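Local coordinates for glutathione-specific gamma-glutamylcyclotransferase (Saccharomyces cerevisiae S288c, PDB 5HWK), which cleaves glutathione into 5-oxo-L-proline and a Cys-Gly dipeptide, acting on no other gamma-glutamyl peptide, at residues L11-K19 with Y196-L204. Residues are numbered along the deposited sequence; the frame is centred on the assembly and turned at random.
With BEZ (benzoic acid), chain C.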
loop_
_atom_site.group_PDB
_atom_site.type_symbol
_atom_site.label_atom_id
_atom_site.label_comp_id
_atom_site.label_asym_id
_atom_site.label_seq_id
_atom_site.Cartn_x
_atom_site.Cartn_y
_atom_site.Cartn_z
ATOM N N LEU A 11 -9.019 1.386 -0.182
ATOM C CA LEU A 11 -7.799 1.209 0.590
ATOM C C LEU A 11 -6.774 2.231 0.150
ATOM O O LEU A 11 -6.659 2.529 -1.039
ATOM C CB LEU A 11 -7.194 -0.156 0.275
ATOM C CG LEU A 11 -7.902 -1.403 0.757
ATOM C CD1 LEU A 11 -7.074 -2.638 0.336
ATOM C CD2 LEU A 11 -8.058 -1.289 2.235
ATOM N N GLY A 12 -6.079 2.801 1.125
ATOM C CA GLY A 12 -4.892 3.587 0.809
ATOM C C GLY A 12 -3.661 2.986 1.454
ATOM O O GLY A 12 -3.653 2.719 2.661
ATOM N N TYR A 13 -2.596 2.768 0.662
ATOM C CA TYR A 13 -1.354 2.201 1.170
ATOM C C TYR A 13 -0.156 3.051 0.776
ATOM O O TYR A 13 0.964 2.750 1.195
ATOM C CB TYR A 13 -1.154 0.736 0.716
ATOM C CG TYR A 13 -1.074 0.619 -0.761
ATOM C CD1 TYR A 13 0.144 0.722 -1.410
ATOM C CD2 TYR A 13 -2.195 0.376 -1.522
ATOM C CE1 TYR A 13 0.238 0.644 -2.746
ATOM C CE2 TYR A 13 -2.103 0.251 -2.895
ATOM C CZ TYR A 13 -0.866 0.379 -3.513
ATOM O OH TYR A 13 -0.768 0.254 -4.877
ATOM N N GLY A 14 -0.361 4.087 -0.031
ATOM C CA GLY A 14 0.709 4.963 -0.511
ATOM C C GLY A 14 0.267 6.390 -0.322
ATOM O O GLY A 14 -0.096 6.760 0.806
ATOM N N SER A 15 0.296 7.199 -1.385
ATOM C CA SER A 15 -0.011 8.610 -1.235
ATOM C C SER A 15 -1.438 8.875 -0.829
ATOM O O SER A 15 -1.696 9.969 -0.358
ATOM C CB SER A 15 0.327 9.421 -2.493
ATOM O OG SER A 15 -0.453 9.017 -3.599
ATOM N N LEU A 16 -2.386 7.936 -1.017
ATOM C CA LEU A 16 -3.738 8.243 -0.539
ATOM C C LEU A 16 -3.785 8.338 0.969
ATOM O O LEU A 16 -4.756 8.885 1.500
ATOM C CB LEU A 16 -4.741 7.170 -0.996
ATOM C CG LEU A 16 -5.099 7.197 -2.481
ATOM C CD1 LEU A 16 -5.787 5.845 -2.896
ATOM C CD2 LEU A 16 -5.985 8.390 -2.824
ATOM N N ILE A 17 -2.786 7.801 1.688
ATOM C CA ILE A 17 -2.782 7.928 3.145
ATOM C C ILE A 17 -2.691 9.388 3.559
ATOM O O ILE A 17 -3.426 9.860 4.432
ATOM C CB ILE A 17 -1.627 7.119 3.763
ATOM C CG1 ILE A 17 -1.851 5.635 3.546
ATOM C CG2 ILE A 17 -1.573 7.410 5.251
ATOM C CD1 ILE A 17 -0.667 4.752 4.016
ATOM N N TYR A 18 -1.762 10.125 2.967
ATOM C CA TYR A 18 -1.506 11.485 3.410
ATOM C C TYR A 18 -2.014 12.550 2.458
ATOM O O TYR A 18 -2.012 13.738 2.834
ATOM C CB TYR A 18 -0.025 11.712 3.687
ATOM C CG TYR A 18 0.850 11.371 2.509
ATOM C CD1 TYR A 18 0.992 12.257 1.431
ATOM C CD2 TYR A 18 1.503 10.160 2.453
ATOM C CE1 TYR A 18 1.799 11.962 0.354
ATOM C CE2 TYR A 18 2.330 9.863 1.368
ATOM C CZ TYR A 18 2.438 10.765 0.330
ATOM O OH TYR A 18 3.211 10.478 -0.756
ATOM N N LYS A 19 -2.436 12.172 1.246
ATOM C CA LYS A 19 -3.088 13.083 0.307
ATOM C C LYS A 19 -4.412 12.386 0.000
ATOM O O LYS A 19 -4.530 11.664 -1.008
ATOM C CB LYS A 19 -2.230 13.277 -0.941
ATOM C CG LYS A 19 -2.796 14.249 -1.950
ATOM C CD LYS A 19 -1.730 14.682 -2.936
ATOM C CE LYS A 19 -2.291 14.920 -4.321
ATOM N NZ LYS A 19 -2.644 13.627 -4.964
ATOM N N TYR A 196 8.863 11.354 -1.257
ATOM C CA TYR A 196 7.752 10.404 -1.275
ATOM C C TYR A 196 7.901 9.340 -0.182
ATOM O O TYR A 196 6.943 9.048 0.562
ATOM C CB TYR A 196 7.695 9.750 -2.640
ATOM C CG TYR A 196 6.692 8.652 -2.818
ATOM C CD1 TYR A 196 7.027 7.327 -2.525
ATOM C CD2 TYR A 196 5.417 8.936 -3.320
ATOM C CE1 TYR A 196 6.108 6.298 -2.706
ATOM C CE2 TYR A 196 4.472 7.907 -3.524
ATOM C CZ TYR A 196 4.812 6.608 -3.180
ATOM O OH TYR A 196 3.924 5.568 -3.422
ATOM N N LEU A 197 9.103 8.762 -0.038
ATOM C CA LEU A 197 9.306 7.773 1.024
ATOM C C LEU A 197 9.134 8.395 2.396
ATOM O O LEU A 197 8.519 7.807 3.291
ATOM C CB LEU A 197 10.692 7.151 0.894
ATOM C CG LEU A 197 11.188 6.165 1.926
ATOM C CD1 LEU A 197 10.207 5.008 2.110
ATOM C CD2 LEU A 197 12.567 5.627 1.515
ATOM N N ALA A 198 9.712 9.576 2.608
ATOM C CA ALA A 198 9.618 10.231 3.904
ATOM C C ALA A 198 8.178 10.591 4.257
ATOM O O ALA A 198 7.794 10.563 5.452
ATOM C CB ALA A 198 10.489 11.510 3.883
ATOM N N LYS A 199 7.390 11.010 3.258
ATOM C CA LYS A 199 5.994 11.333 3.577
ATOM C C LYS A 199 5.239 10.094 4.000
ATOM O O LYS A 199 4.388 10.169 4.879
ATOM C CB LYS A 199 5.311 12.003 2.392
ATOM C CG LYS A 199 5.694 13.489 2.241
ATOM C CD LYS A 199 4.899 14.081 1.114
ATOM C CE LYS A 199 5.077 15.558 0.908
ATOM N NZ LYS A 199 4.777 16.350 2.154
ATOM N N LEU A 200 5.520 8.948 3.363
ATOM C CA LEU A 200 4.812 7.710 3.749
ATOM C C LEU A 200 5.217 7.316 5.165
ATOM O O LEU A 200 4.368 7.017 6.002
ATOM C CB LEU A 200 5.160 6.599 2.747
ATOM C CG LEU A 200 4.524 5.239 3.104
ATOM C CD1 LEU A 200 2.970 5.329 3.254
ATOM C CD2 LEU A 200 4.946 4.192 2.064
ATOM N N GLU A 201 6.512 7.364 5.470
ATOM C CA GLU A 201 6.966 7.051 6.818
ATOM C C GLU A 201 6.341 7.998 7.854
ATOM O O GLU A 201 5.935 7.563 8.938
ATOM C CB GLU A 201 8.505 7.099 6.847
ATOM N N GLN A 202 6.288 9.301 7.551
ATOM C CA GLN A 202 5.637 10.257 8.445
ATOM C C GLN A 202 4.189 9.869 8.691
ATOM O O GLN A 202 3.701 9.898 9.836
ATOM C CB GLN A 202 5.687 11.682 7.830
ATOM C CG GLN A 202 5.016 12.804 8.680
ATOM C CD GLN A 202 4.969 14.140 7.960
ATOM O OE1 GLN A 202 4.529 14.254 6.813
ATOM N NE2 GLN A 202 5.483 15.165 8.620
ATOM N N ALA A 203 3.480 9.557 7.620
ATOM C CA ALA A 203 2.059 9.259 7.739
ATOM C C ALA A 203 1.837 8.012 8.571
ATOM O O ALA A 203 0.929 7.994 9.430
ATOM C CB ALA A 203 1.450 9.122 6.360
ATOM N N LEU A 204 2.681 6.996 8.408
ATOM C CA LEU A 204 2.542 5.806 9.253
ATOM C C LEU A 204 2.873 6.107 10.711
ATOM O O LEU A 204 2.258 5.542 11.617
ATOM C CB LEU A 204 3.401 4.666 8.723
ATOM C CG LEU A 204 3.040 4.252 7.305
ATOM C CD1 LEU A 204 4.040 3.261 6.812
ATOM C CD2 LEU A 204 1.611 3.656 7.283
HETATM C C BEZ C . -2.596 4.317 -2.548
HETATM O O1 BEZ C . -2.309 5.106 -1.690
HETATM O O2 BEZ C . -3.166 3.283 -2.181
HETATM C C1 BEZ C . -2.200 4.535 -3.974
HETATM C C2 BEZ C . -2.346 3.478 -4.851
HETATM C C3 BEZ C . -1.927 3.612 -6.180
HETATM C C4 BEZ C . -1.450 4.825 -6.646
HETATM C C5 BEZ C . -1.354 5.888 -5.763
HETATM C C6 BEZ C . -1.711 5.772 -4.423
HETATM O O HOH W 1 1.530 6.206 -3.981
#
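The glycine-rich loop after strand 8-12, the probable substrate-binding loop of the gamma-glutamylcyclotransferase fold, packs its Ile17 and Tyr18 against helix 193-205. Tyr18 is a knob among Tyr196, Lys199, Leu200 and Ala203. Its CG stands between the backbone N and the carbonyl carbon (chi1 55°), which sends the ring across the side chain of Lys199 at about a right angle. CB of Lys199 lies over one face, 3.9 Å from the Tyr18 ring centroid, a CH-pi contact; Ser15 O covers the opposite face. CB of Ala203 meets the ring edge. Ile17 uses both branches: CG2 touches Ala203 CB at 3.6 Å, while CD1 meets Leu200 CD1 and Leu204 CD2. Backbone N atoms of the loop bind benzoic acid in the glutathione site inferred by similarity. Gly14 N and Leu16 N both bond to BEZ O1, and Tyr13 N gives BEZ O2 a nearly straight bond of 2.9 Å (167°). The same oxygen lies over one face of the Tyr13 ring, toward its rim, and Tyr13 OH is tied to Tyr161 O. A serine in place of Tyr13 would probably leave BEZ O2 without this ring face and cost Tyr161 O this hydrogen bond. Ser15 OG bonds Glu115, the likely proton acceptor, and Arg114. Tyr196 OH bonds Ala57 N and also reaches the loop through water 1, which lies 2.5 Å from Tyr196 OH and accepts from Ser15 N at 3.0 Å.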